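Local coordinates for protein acetyl-CoA acetyltransferase (Mycobacterium smegmatis, PDB 4EGV) that adopts a thiolase fold as a monomer, carries an additional C-terminal domain, and probably has acyltransferase activity, at residues L215-L220 with P349-C354; E219-F224 with G372-G377; A338-Y343 with D363-T368. All coordinates share one frame; numbering follows the deposited sequence.

Contact 1. Residues L215-L220 with P349-C354; sequences LAMAEL and PVFNIC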
ATOM      1  N   LEU A 215       7.839   0.198 -20.683  1.00 47.09           N
ATOM      2  CA  LEU A 215       8.442  -1.139 -20.652  1.00 46.41           C
ATOM      3  C   LEU A 215       8.861  -1.531 -19.240  1.00 45.84           C
ATOM      4  O   LEU A 215       8.685  -2.687 -18.824  1.00 45.54           O
ATOM      5  CB  LEU A 215       9.623  -1.234 -21.630  1.00 46.62           C
ATOM      6  CG  LEU A 215      10.495  -2.497 -21.674  1.00 46.53           C
ATOM      7  CD1 LEU A 215       9.828  -3.626 -22.409  1.00 44.59           C
ATOM      8  CD2 LEU A 215      11.865  -2.209 -22.264  1.00 46.48           C
ATOM      9  N   ALA A 216       9.419  -0.571 -18.507  1.00 45.17           N
ATOM     10  CA  ALA A 216       9.846  -0.825 -17.152  1.00 45.13           C
ATOM     11  C   ALA A 216       8.669  -1.268 -16.282  1.00 45.23           C
ATOM     12  O   ALA A 216       8.793  -2.227 -15.519  1.00 44.87           O
ATOM     13  CB  ALA A 216      10.534   0.410 -16.569  1.00 44.90           C
HETATM   14  N   MSE A 217       7.538  -0.560 -16.414  1.00 45.36           N
HETATM   15  CA  MSE A 217       6.290  -0.861 -15.708  1.00 45.51           C
HETATM   16  C   MSE A 217       5.715  -2.236 -16.039  1.00 45.19           C
HETATM   17  O   MSE A 217       5.205  -2.932 -15.168  1.00 45.08           O
HETATM   18  CB  MSE A 217       5.221   0.155 -16.050  1.00 45.77           C
HETATM   19  CG  MSE A 217       5.367   1.484 -15.426  1.00 47.91           C
HETATM   20 SE   MSE A 217       3.790   2.676 -15.753  1.00 52.66          SE
HETATM   21  CE  MSE A 217       3.394   2.400 -17.638  1.00 50.92           C
ATOM     22  N   ALA A 218       5.737  -2.602 -17.309  1.00 44.93           N
ATOM     23  CA  ALA A 218       5.282  -3.900 -17.708  1.00 44.97           C
ATOM     24  C   ALA A 218       6.219  -4.997 -17.205  1.00 45.03           C
ATOM     25  O   ALA A 218       5.753  -6.060 -16.847  1.00 44.56           O
ATOM     26  CB  ALA A 218       5.119  -3.944 -19.194  1.00 45.05           C
ATOM     27  N   GLU A 219       7.521  -4.722 -17.145  1.00 45.48           N
ATOM     28  CA  GLU A 219       8.509  -5.696 -16.653  1.00 46.81           C
ATOM     29  C   GLU A 219       8.514  -5.896 -15.153  1.00 46.02           C
ATOM     30  O   GLU A 219       8.884  -6.958 -14.658  1.00 45.64           O
ATOM     31  CB  GLU A 219       9.923  -5.375 -17.139  1.00 47.77           C
ATOM     32  CG  GLU A 219      10.180  -5.927 -18.532  1.00 52.11           C
ATOM     33  CD  GLU A 219      11.626  -5.844 -18.987  1.00 58.29           C
ATOM     34  OE1 GLU A 219      12.278  -4.784 -18.807  1.00 59.55           O
ATOM     35  OE2 GLU A 219      12.089  -6.851 -19.573  1.00 60.12           O
ATOM     36  N   LEU A 220       8.098  -4.854 -14.448  1.00 45.51           N
ATOM     37  CA  LEU A 220       7.842  -4.916 -13.041  1.00 44.77           C
ATOM     38  C   LEU A 220       6.597  -5.761 -12.743  1.00 44.60           C
ATOM     39  O   LEU A 220       6.639  -6.635 -11.870  1.00 44.20           O
ATOM     40  CB  LEU A 220       7.689  -3.500 -12.493  1.00 44.69           C
ATOM     41  CG  LEU A 220       7.422  -3.391 -11.002  1.00 43.96           C
ATOM     42  CD1 LEU A 220       8.638  -3.703 -10.242  1.00 43.55           C
ATOM     43  CD2 LEU A 220       6.928  -2.046 -10.698  1.00 42.94           C
ATOM     44  N   PRO A 349       4.786   2.851  -6.060  1.00 36.90           N
ATOM     45  CA  PRO A 349       5.218   2.596  -4.685  1.00 36.60           C
ATOM     46  C   PRO A 349       6.104   1.373  -4.554  1.00 36.50           C
ATOM     47  O   PRO A 349       6.742   1.193  -3.511  1.00 36.02           O
ATOM     48  CB  PRO A 349       3.896   2.411  -3.917  1.00 36.35           C
ATOM     49  CG  PRO A 349       2.933   2.112  -4.902  1.00 36.86           C
ATOM     50  CD  PRO A 349       3.333   2.701  -6.199  1.00 36.77           C
ATOM     51  N   VAL A 350       6.125   0.545  -5.600  1.00 36.57           N
ATOM     52  CA  VAL A 350       7.032  -0.586  -5.678  1.00 37.44           C
ATOM     53  C   VAL A 350       8.365  -0.115  -6.179  1.00 37.78           C
ATOM     54  O   VAL A 350       9.357  -0.320  -5.522  1.00 37.74           O
ATOM     55  CB  VAL A 350       6.519  -1.736  -6.566  1.00 37.39           C
ATOM     56  CG1 VAL A 350       7.529  -2.856  -6.588  1.00 37.06           C
ATOM     57  CG2 VAL A 350       5.198  -2.256  -6.067  1.00 37.09           C
ATOM     58  N   PHE A 351       8.374   0.538  -7.331  1.00 38.79           N
ATOM     59  CA  PHE A 351       9.569   1.192  -7.866  1.00 40.20           C
ATOM     60  C   PHE A 351      10.325   1.956  -6.796  1.00 41.03           C
ATOM     61  O   PHE A 351      11.523   1.842  -6.672  1.00 40.59           O
ATOM     62  CB  PHE A 351       9.189   2.183  -8.965  1.00 40.11           C
ATOM     63  CG  PHE A 351       9.028   1.568 -10.314  1.00 40.19           C
ATOM     64  CD1 PHE A 351       9.857   0.529 -10.732  1.00 40.40           C
ATOM     65  CD2 PHE A 351       8.073   2.050 -11.195  1.00 39.44           C
ATOM     66  CE1 PHE A 351       9.715  -0.031 -11.987  1.00 40.13           C
ATOM     67  CE2 PHE A 351       7.931   1.504 -12.444  1.00 40.11           C
ATOM     68  CZ  PHE A 351       8.759   0.462 -12.840  1.00 40.49           C
ATOM     69  N   ASN A 352       9.572   2.722  -6.017  1.00 42.43           N
ATOM     70  CA  ASN A 352      10.102   3.652  -5.080  1.00 43.45           C
ATOM     71  C   ASN A 352      10.879   2.999  -3.973  1.00 44.12           C
ATOM     72  O   ASN A 352      11.864   3.546  -3.530  1.00 43.88           O
ATOM     73  CB  ASN A 352       8.963   4.483  -4.530  1.00 43.40           C
ATOM     74  CG  ASN A 352       9.404   5.408  -3.423  1.00 44.32           C
ATOM     75  OD1 ASN A 352      10.143   6.385  -3.644  1.00 43.34           O
ATOM     76  ND2 ASN A 352       8.951   5.099  -2.203  1.00 44.24           N
ATOM     77  N   ILE A 353      10.435   1.833  -3.516  1.00 45.44           N
ATOM     78  CA  ILE A 353      11.190   1.092  -2.506  1.00 46.72           C
ATOM     79  C   ILE A 353      12.501   0.632  -3.112  1.00 47.81           C
ATOM     80  O   ILE A 353      13.571   0.838  -2.546  1.00 48.26           O
ATOM     81  CB  ILE A 353      10.424  -0.096  -1.942  1.00 46.58           C
ATOM     82  CG1 ILE A 353       9.275   0.393  -1.082  1.00 45.74           C
ATOM     83  CG2 ILE A 353      11.347  -0.985  -1.133  1.00 46.17           C
ATOM     84  CD1 ILE A 353       9.635   1.491  -0.119  1.00 45.50           C
ATOM     85  N   CYS A 354      12.400   0.075  -4.307  1.00 48.62           N
ATOM     86  CA  CYS A 354      13.538  -0.344  -5.099  1.00 49.44           C
ATOM     87  C   CYS A 354      14.620   0.720  -5.376  1.00 49.88           C
ATOM     88  O   CYS A 354      15.801   0.427  -5.348  1.00 50.04           O
ATOM     89  CB  CYS A 354      13.017  -0.944  -6.399  1.00 49.54           C
ATOM     90  SG  CYS A 354      12.066  -2.467  -6.123  1.00 48.41           S
TER
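Ala-216, Met-217 and Leu-220 of helix 210-230 meet Val-350 and Phe-351 of helix 348-357 in a buried, mainly apolar helix-helix contact of the thiolase fold. The short segments run almost perpendicular, at 91°, and their axes come no nearer than 11.5 Å. So wide a gap has to be bridged by long side chains, and Phe-351 does most of it. Its CG lies anti to the carbonyl carbon (chi1 -84°), and the ring extends from there until its far edge abuts the backbone between Ala-216 and Met-217. Ala-216 suits this spot because its methyl is small: Phe-351 CZ comes to 3.8 Å from Ala-216 O and 4.1 Å from Ala-216 CB. Met-217, present as selenomethionine, passes the ring at about a right angle, with Met-217 CG 3.9 Å from Phe-351 CE2; its chain then bends at chi3, and the side chain also touches Met-263 and Pro-347. On the helix 191-206 side, Arg-202 makes a cation-pi contact with the same ring. The branched end of Leu-220 serves two neighbours at once: its CD1 methyl touches Val-350 CG1 at 3.9 Å, while its CD2 methyl forms a CH-pi contact, 3.7 Å from the centroid of the Phe-351 ring and only 14° off the ring normal.

Contact 2. Residues E219-F224 with G372-G377; sequences ELFAPF and GLPFFG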
ATOM      1  N   GLU A 219       7.521  -4.722 -17.145  1.00 45.48           N
ATOM      2  CA  GLU A 219       8.509  -5.696 -16.653  1.00 46.81           C
ATOM      3  C   GLU A 219       8.514  -5.896 -15.153  1.00 46.02           C
ATOM      4  O   GLU A 219       8.884  -6.958 -14.658  1.00 45.64           O
ATOM      5  CB  GLU A 219       9.923  -5.375 -17.139  1.00 47.77           C
ATOM      6  CG  GLU A 219      10.180  -5.927 -18.532  1.00 52.11           C
ATOM      7  CD  GLU A 219      11.626  -5.844 -18.987  1.00 58.29           C
ATOM      8  OE1 GLU A 219      12.278  -4.784 -18.807  1.00 59.55           O
ATOM      9  OE2 GLU A 219      12.089  -6.851 -19.573  1.00 60.12           O
ATOM     10  N   LEU A 220       8.098  -4.854 -14.448  1.00 45.51           N
ATOM     11  CA  LEU A 220       7.842  -4.916 -13.041  1.00 44.77           C
ATOM     12  C   LEU A 220       6.597  -5.761 -12.743  1.00 44.60           C
ATOM     13  O   LEU A 220       6.639  -6.635 -11.870  1.00 44.20           O
ATOM     14  CB  LEU A 220       7.689  -3.500 -12.493  1.00 44.69           C
ATOM     15  CG  LEU A 220       7.422  -3.391 -11.002  1.00 43.96           C
ATOM     16  CD1 LEU A 220       8.638  -3.703 -10.242  1.00 43.55           C
ATOM     17  CD2 LEU A 220       6.928  -2.046 -10.698  1.00 42.94           C
ATOM     18  N   PHE A 221       5.518  -5.520 -13.486  1.00 44.17           N
ATOM     19  CA  PHE A 221       4.198  -6.084 -13.168  1.00 44.23           C
ATOM     20  C   PHE A 221       3.858  -7.482 -13.670  1.00 43.89           C
ATOM     21  O   PHE A 221       2.954  -8.125 -13.102  1.00 43.19           O
ATOM     22  CB  PHE A 221       3.081  -5.126 -13.581  1.00 44.55           C
ATOM     23  CG  PHE A 221       2.600  -4.223 -12.478  1.00 44.58           C
ATOM     24  CD1 PHE A 221       3.425  -3.875 -11.418  1.00 45.33           C
ATOM     25  CD2 PHE A 221       1.329  -3.675 -12.533  1.00 45.24           C
ATOM     26  CE1 PHE A 221       2.974  -3.034 -10.424  1.00 45.55           C
ATOM     27  CE2 PHE A 221       0.891  -2.808 -11.545  1.00 45.64           C
ATOM     28  CZ  PHE A 221       1.710  -2.506 -10.485  1.00 44.80           C
ATOM     29  N   ALA A 222       4.547  -7.945 -14.719  1.00 43.90           N
ATOM     30  CA  ALA A 222       4.249  -9.272 -15.293  1.00 43.61           C
ATOM     31  C   ALA A 222       4.536 -10.420 -14.316  1.00 43.43           C
ATOM     32  O   ALA A 222       3.695 -11.322 -14.169  1.00 42.97           O
ATOM     33  CB  ALA A 222       4.922  -9.481 -16.631  1.00 43.48           C
ATOM     34  N   PRO A 223       5.702 -10.379 -13.626  1.00 43.46           N
ATOM     35  CA  PRO A 223       5.980 -11.343 -12.568  1.00 43.76           C
ATOM     36  C   PRO A 223       4.946 -11.342 -11.427  1.00 43.69           C
ATOM     37  O   PRO A 223       4.685 -12.388 -10.844  1.00 43.73           O
ATOM     38  CB  PRO A 223       7.347 -10.894 -12.037  1.00 43.74           C
ATOM     39  CG  PRO A 223       7.951 -10.139 -13.106  1.00 43.62           C
ATOM     40  CD  PRO A 223       6.877  -9.524 -13.895  1.00 43.44           C
ATOM     41  N   PHE A 224       4.395 -10.171 -11.114  1.00 43.43           N
ATOM     42  CA  PHE A 224       3.212 -10.035 -10.245  1.00 42.99           C
ATOM     43  C   PHE A 224       1.975 -10.858 -10.673  1.00 42.39           C
ATOM     44  O   PHE A 224       1.444 -11.629  -9.876  1.00 41.79           O
ATOM     45  CB  PHE A 224       2.830  -8.569 -10.105  1.00 42.90           C
ATOM     46  CG  PHE A 224       3.692  -7.820  -9.173  1.00 43.42           C
ATOM     47  CD1 PHE A 224       3.169  -7.269  -8.021  1.00 46.01           C
ATOM     48  CD2 PHE A 224       5.027  -7.670  -9.422  1.00 43.85           C
ATOM     49  CE1 PHE A 224       3.980  -6.572  -7.132  1.00 46.51           C
ATOM     50  CE2 PHE A 224       5.837  -6.989  -8.535  1.00 44.21           C
ATOM     51  CZ  PHE A 224       5.320  -6.436  -7.407  1.00 45.03           C
ATOM     52  N   GLY A 372      -0.349  -9.173  -5.828  1.00 44.71           N
ATOM     53  CA  GLY A 372      -0.515  -7.746  -5.961  1.00 45.79           C
ATOM     54  C   GLY A 372      -1.860  -7.275  -6.402  1.00 46.39           C
ATOM     55  O   GLY A 372      -2.697  -8.063  -6.691  1.00 46.40           O
ATOM     56  N   LEU A 373      -2.039  -5.968  -6.463  1.00 46.64           N
ATOM     57  CA  LEU A 373      -3.345  -5.352  -6.450  1.00 47.02           C
ATOM     58  C   LEU A 373      -4.186  -5.389  -7.704  1.00 47.59           C
ATOM     59  O   LEU A 373      -5.289  -5.882  -7.694  1.00 48.13           O
ATOM     60  CB  LEU A 373      -3.317  -3.961  -5.864  1.00 46.94           C
ATOM     61  CG  LEU A 373      -3.985  -3.918  -4.514  1.00 46.33           C
ATOM     62  CD1 LEU A 373      -3.800  -2.661  -3.900  1.00 45.48           C
ATOM     63  CD2 LEU A 373      -5.409  -4.258  -4.563  1.00 43.97           C
ATOM     64  N   PRO A 374      -3.706  -4.884  -8.800  1.00 47.11           N
ATOM     65  CA  PRO A 374      -4.557  -5.043  -9.937  1.00 46.38           C
ATOM     66  C   PRO A 374      -5.001  -6.499  -9.926  1.00 45.98           C
ATOM     67  O   PRO A 374      -6.191  -6.757  -9.930  1.00 46.45           O
ATOM     68  CB  PRO A 374      -3.635  -4.737 -11.099  1.00 46.37           C
ATOM     69  CG  PRO A 374      -2.575  -4.074 -10.542  1.00 46.54           C
ATOM     70  CD  PRO A 374      -2.350  -4.557  -9.222  1.00 46.90           C
ATOM     71  N   PHE A 375      -4.039  -7.416  -9.883  1.00 44.29           N
ATOM     72  CA  PHE A 375      -4.217  -8.794 -10.274  1.00 42.65           C
ATOM     73  C   PHE A 375      -4.888  -9.673  -9.259  1.00 41.57           C
ATOM     74  O   PHE A 375      -5.648 -10.496  -9.593  1.00 40.84           O
ATOM     75  CB  PHE A 375      -2.884  -9.406 -10.713  1.00 42.98           C
ATOM     76  CG  PHE A 375      -2.048  -8.517 -11.554  1.00 42.43           C
ATOM     77  CD1 PHE A 375      -2.358  -8.288 -12.855  1.00 42.27           C
ATOM     78  CD2 PHE A 375      -0.963  -7.880 -11.037  1.00 40.83           C
ATOM     79  CE1 PHE A 375      -1.589  -7.442 -13.594  1.00 42.01           C
ATOM     80  CE2 PHE A 375      -0.227  -7.070 -11.779  1.00 39.69           C
ATOM     81  CZ  PHE A 375      -0.527  -6.851 -13.050  1.00 40.57           C
ATOM     82  N   PHE A 376      -4.557  -9.482  -8.013  1.00 40.33           N
ATOM     83  CA  PHE A 376      -5.096 -10.235  -6.893  1.00 39.60           C
ATOM     84  C   PHE A 376      -6.583  -9.968  -6.680  1.00 39.79           C
ATOM     85  O   PHE A 376      -7.314 -10.871  -6.305  1.00 39.24           O
ATOM     86  CB  PHE A 376      -4.294  -9.979  -5.602  1.00 39.22           C
ATOM     87  CG  PHE A 376      -4.826 -10.720  -4.379  1.00 37.60           C
ATOM     88  CD1 PHE A 376      -4.743 -12.107  -4.281  1.00 36.24           C
ATOM     89  CD2 PHE A 376      -5.389 -10.026  -3.310  1.00 36.47           C
ATOM     90  CE1 PHE A 376      -5.211 -12.782  -3.154  1.00 34.01           C
ATOM     91  CE2 PHE A 376      -5.864 -10.696  -2.178  1.00 34.59           C
ATOM     92  CZ  PHE A 376      -5.794 -12.077  -2.119  1.00 34.11           C
ATOM     93  N   GLY A 377      -7.004  -8.729  -6.941  1.00 40.33           N
ATOM     94  CA  GLY A 377      -8.369  -8.280  -6.755  1.00 41.30           C
ATOM     95  C   GLY A 377      -8.509  -7.442  -5.514  1.00 42.43           C
ATOM     96  O   GLY A 377      -7.846  -7.695  -4.498  1.00 42.41           O
TER
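Phe-221 and Phe-375 form the aromatic part of this contact, an offset edge-to-face pair in which the edge of Phe-375 is directed at the face of Phe-221. The ring planes stand 75° apart and the centroids 5.6 Å, with the edge turned toward the face but displaced from its centre. The nearest ring atoms are Phe-221 CD2 and Phe-375 CZ, 3.7 Å apart. Phe-375 has its CG anti to the carbonyl carbon, which sends the ring across to helix 210-230, where Phe-375 CE2 also lies 3.6 Å from the carbonyl Phe-221 O.

Two further apolar contacts adjoin this pair. Phe-224 CB packs on Phe-375 CE2 at 3.8 Å, three residues beyond Phe-221. Pro-374 crosses Phe-221 at about a right angle, its CG 3.8 Å from Phe-221 CE2, and its CB also lies over one face of the neighbouring Phe-375 ring.

The backbone comes closest at Gly-372, the N-cap residue of helix 373-376. Its CA meets the edge of the Phe-224 ring at 4.2 Å from CD1; glycine fits here because phi is positive.

The short helix 373-376 thus lies against a kinked part of helix 210-230, with Phe-375 reaching on to Ser-225 and Ala-228, Phe-221 touching Leu-245 of helix 242-246, and Phe-376 meeting His-386 of helix 383-397.

Contact 3. Residues A338-Y343 with D363-T368; sequences AAFDLY and DPRGLT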
ATOM      1  N   ALA A 338      14.099 -13.182   3.002  1.00 46.01           N
ATOM      2  CA  ALA A 338      13.812 -14.292   2.122  1.00 45.19           C
ATOM      3  C   ALA A 338      12.638 -14.053   1.153  1.00 44.66           C
ATOM      4  O   ALA A 338      12.613 -14.604   0.059  1.00 43.56           O
ATOM      5  CB  ALA A 338      13.582 -15.531   2.940  1.00 45.07           C
ATOM      6  N   ALA A 339      11.674 -13.229   1.565  1.00 44.38           N
ATOM      7  CA  ALA A 339      10.438 -12.978   0.802  1.00 43.67           C
ATOM      8  C   ALA A 339       9.906 -11.580   1.068  1.00 43.15           C
ATOM      9  O   ALA A 339      10.016 -11.076   2.179  1.00 42.80           O
ATOM     10  CB  ALA A 339       9.366 -14.031   1.110  1.00 43.02           C
ATOM     11  N   PHE A 340       9.336 -10.970   0.026  1.00 42.94           N
ATOM     12  CA  PHE A 340       8.751  -9.624   0.081  1.00 42.13           C
ATOM     13  C   PHE A 340       7.297  -9.649  -0.361  1.00 41.25           C
ATOM     14  O   PHE A 340       6.969 -10.334  -1.300  1.00 40.53           O
ATOM     15  CB  PHE A 340       9.495  -8.658  -0.861  1.00 42.06           C
ATOM     16  CG  PHE A 340      10.905  -8.354  -0.454  1.00 42.16           C
ATOM     17  CD1 PHE A 340      11.184  -7.278   0.373  1.00 40.79           C
ATOM     18  CD2 PHE A 340      11.961  -9.128  -0.921  1.00 43.57           C
ATOM     19  CE1 PHE A 340      12.467  -6.992   0.740  1.00 40.97           C
ATOM     20  CE2 PHE A 340      13.258  -8.855  -0.545  1.00 42.75           C
ATOM     21  CZ  PHE A 340      13.509  -7.787   0.287  1.00 42.87           C
ATOM     22  N   ASP A 341       6.445  -8.908   0.348  1.00 40.99           N
ATOM     23  CA  ASP A 341       5.165  -8.434  -0.178  1.00 40.39           C
ATOM     24  C   ASP A 341       5.133  -6.923  -0.099  1.00 39.68           C
ATOM     25  O   ASP A 341       4.968  -6.347   0.964  1.00 38.63           O
ATOM     26  CB  ASP A 341       3.938  -9.013   0.526  1.00 40.59           C
ATOM     27  CG  ASP A 341       2.638  -8.770  -0.275  1.00 41.34           C
ATOM     28  OD1 ASP A 341       2.310  -9.573  -1.149  1.00 41.54           O
ATOM     29  OD2 ASP A 341       1.937  -7.777  -0.027  1.00 43.16           O
ATOM     30  N   LEU A 342       5.325  -6.304  -1.256  1.00 39.63           N
ATOM     31  CA  LEU A 342       5.330  -4.857  -1.411  1.00 39.70           C
ATOM     32  C   LEU A 342       4.016  -4.411  -2.023  1.00 39.52           C
ATOM     33  O   LEU A 342       3.522  -4.998  -2.976  1.00 39.25           O
ATOM     34  CB  LEU A 342       6.548  -4.401  -2.246  1.00 39.65           C
ATOM     35  CG  LEU A 342       7.931  -4.174  -1.615  1.00 39.84           C
ATOM     36  CD1 LEU A 342       8.141  -4.736  -0.246  1.00 37.75           C
ATOM     37  CD2 LEU A 342       9.037  -4.626  -2.558  1.00 40.40           C
ATOM     38  N   TYR A 343       3.430  -3.391  -1.434  1.00 39.75           N
ATOM     39  CA  TYR A 343       2.145  -2.918  -1.869  1.00 40.16           C
ATOM     40  C   TYR A 343       2.240  -2.298  -3.271  1.00 40.70           C
ATOM     41  O   TYR A 343       3.101  -1.451  -3.542  1.00 39.51           O
ATOM     42  CB  TYR A 343       1.636  -1.912  -0.859  1.00 40.18           C
ATOM     43  CG  TYR A 343       0.207  -1.469  -1.036  1.00 39.84           C
ATOM     44  CD1 TYR A 343      -0.800  -1.967  -0.190  1.00 40.12           C
ATOM     45  CD2 TYR A 343      -0.146  -0.536  -2.022  1.00 39.49           C
ATOM     46  CE1 TYR A 343      -2.106  -1.573  -0.330  1.00 40.83           C
ATOM     47  CE2 TYR A 343      -1.456  -0.125  -2.185  1.00 41.38           C
ATOM     48  CZ  TYR A 343      -2.441  -0.649  -1.331  1.00 41.78           C
ATOM     49  OH  TYR A 343      -3.749  -0.235  -1.478  1.00 40.73           O
ATOM     50  N   ASP A 363      14.573  -8.883  -8.897  1.00 56.35           N
ATOM     51  CA  ASP A 363      15.122  -9.695  -7.823  1.00 55.42           C
ATOM     52  C   ASP A 363      14.472 -11.076  -7.735  1.00 54.65           C
ATOM     53  O   ASP A 363      13.253 -11.163  -7.666  1.00 54.90           O
ATOM     54  CB  ASP A 363      14.984  -8.953  -6.482  1.00 55.46           C
ATOM     55  CG  ASP A 363      15.803  -9.602  -5.349  1.00 55.90           C
ATOM     56  OD1 ASP A 363      16.774  -8.978  -4.874  1.00 55.38           O
ATOM     57  OD2 ASP A 363      15.499 -10.740  -4.939  1.00 55.15           O
ATOM     58  N   PRO A 364      15.290 -12.155  -7.710  1.00 53.58           N
ATOM     59  CA  PRO A 364      14.783 -13.533  -7.792  1.00 52.21           C
ATOM     60  C   PRO A 364      13.891 -13.926  -6.632  1.00 50.61           C
ATOM     61  O   PRO A 364      13.072 -14.822  -6.790  1.00 49.77           O
ATOM     62  CB  PRO A 364      16.059 -14.400  -7.804  1.00 52.59           C
ATOM     63  CG  PRO A 364      17.201 -13.489  -7.445  1.00 52.97           C
ATOM     64  CD  PRO A 364      16.768 -12.095  -7.738  1.00 53.53           C
ATOM     65  N   ARG A 365      14.063 -13.272  -5.479  1.00 49.22           N
ATOM     66  CA  ARG A 365      13.210 -13.498  -4.272  1.00 47.67           C
ATOM     67  C   ARG A 365      11.722 -13.180  -4.522  1.00 46.82           C
ATOM     68  O   ARG A 365      10.858 -13.764  -3.916  1.00 46.09           O
ATOM     69  CB  ARG A 365      13.750 -12.718  -3.056  1.00 47.26           C
ATOM     70  CG  ARG A 365      15.082 -13.270  -2.470  1.00 45.05           C
ATOM     71  CD  ARG A 365      15.693 -12.361  -1.381  1.00 39.95           C
ATOM     72  NE  ARG A 365      16.200 -11.096  -1.908  1.00 36.52           N
ATOM     73  CZ  ARG A 365      16.712 -10.098  -1.183  1.00 34.78           C
ATOM     74  NH1 ARG A 365      16.810 -10.197   0.138  1.00 33.41           N
ATOM     75  NH2 ARG A 365      17.132  -8.993  -1.785  1.00 32.02           N
ATOM     76  N   GLY A 366      11.469 -12.274  -5.457  1.00 46.14           N
ATOM     77  CA  GLY A 366      10.148 -11.823  -5.826  1.00 45.56           C
ATOM     78  C   GLY A 366       9.762 -10.611  -5.009  1.00 45.02           C
ATOM     79  O   GLY A 366      10.205 -10.446  -3.888  1.00 45.36           O
ATOM     80  N   LEU A 367       8.919  -9.755  -5.542  1.00 44.22           N
ATOM     81  CA  LEU A 367       8.441  -8.595  -4.758  1.00 43.47           C
ATOM     82  C   LEU A 367       7.012  -8.726  -4.210  1.00 42.49           C
ATOM     83  O   LEU A 367       6.518  -7.834  -3.559  1.00 41.53           O
ATOM     84  CB  LEU A 367       8.594  -7.300  -5.557  1.00 43.72           C
ATOM     85  CG  LEU A 367       9.975  -7.102  -6.173  1.00 43.98           C
ATOM     86  CD1 LEU A 367       9.907  -5.978  -7.160  1.00 43.70           C
ATOM     87  CD2 LEU A 367      10.992  -6.812  -5.082  1.00 43.79           C
ATOM     88  N   THR A 368       6.377  -9.864  -4.453  1.00 41.91           N
ATOM     89  CA  THR A 368       5.021 -10.115  -3.969  1.00 41.19           C
ATOM     90  C   THR A 368       4.807 -11.548  -3.490  1.00 40.58           C
ATOM     91  O   THR A 368       5.404 -12.488  -3.963  1.00 40.10           O
ATOM     92  CB  THR A 368       3.946  -9.718  -5.026  1.00 41.27           C
ATOM     93  OG1 THR A 368       2.659  -9.777  -4.430  1.00 39.99           O
ATOM     94  CG2 THR A 368       3.997 -10.635  -6.257  1.00 40.69           C
TER
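Phe-340 and Arg-365 both hold CG anti to the carbonyl carbon, and a further bend at chi3 of the arginine (-69°) lays its guanidinium face against the phenyl edge. Phe-340 CE2 sits over the centre of the guanidinium, 3.7 Å from Arg-365 CZ, and the two planes are 86° apart. This is a ring edge on a guanidinium face, with the flat arginine head covering the rim of a buried aromatic. The same head is held by Asp-363, which it grips side-on: Arg-365 NE bonds Asp-363 OD2, and Arg-365 NH2 bonds Asp-363 OD1 in a salt bridge of 3.1 Å. The latter oxygen is met from above the carboxylate plane. Asp-363 OD2 also accepts from the backbone N of Arg-365 through its anti lone pair, closing an Asx turn. The remaining nitrogen, NH1, bonds the carbonyls of Val-337 and Leu-334, so the guanidinium ties the loop to the start of the strand and the residues just before it.

Strand 337-342 is an edge strand of the mixed beta sheet in this thiolase fold. One edge pairs in parallel with strand 402-409, and residues 365-368 run along the other at a shallow angle without forming a regular strand. A type I turn from Asp-363 to Gly-366 leads into this run, and Gly-366 has positive phi, which suits glycine. The backbone hydrogen bond between the segments is Leu-342 N to Leu-367 O, 3.0 Å and fairly straight at 158°. Beside it, Leu-342 CD2 and Leu-367 CD2 meet at 3.9 Å; Leu-367 also touches Leu-220 and Phe-224 of helix 210-230, and Leu-342 touches Leu-404. Asp-341 and Thr-368 bring polar groups into the interior: Asp-341 OD1 accepts from Leu-369 N, Asp-341 OD2 bonds Tyr-383 OH, and Thr-368 OG1 accepts from Gly-371 N and Thr-370 N.

The three contacts lie close together, with centres 11 to 12 Å apart. Contacts 1 and 2 start from the same part of helix 210-230 and share Glu-219 and Leu-220; their other halves lie on helices 348-357 and 373-376, which are successive in the chain. Contact 3 is formed between strand 337-342 and the loop joining those two helices, so its segments alternate with those of contact 1, and both segments of contact 3 lie between the two segments of contact 2. Leu-367 ties all three together: its CD1 is 4.0 Å from both Leu-220 CD1 and Val-350 CG1, and its CB is 3.9 Å from Phe-224 CZ. Helix 210-230 is thereby joined to one edge of the mixed sheet.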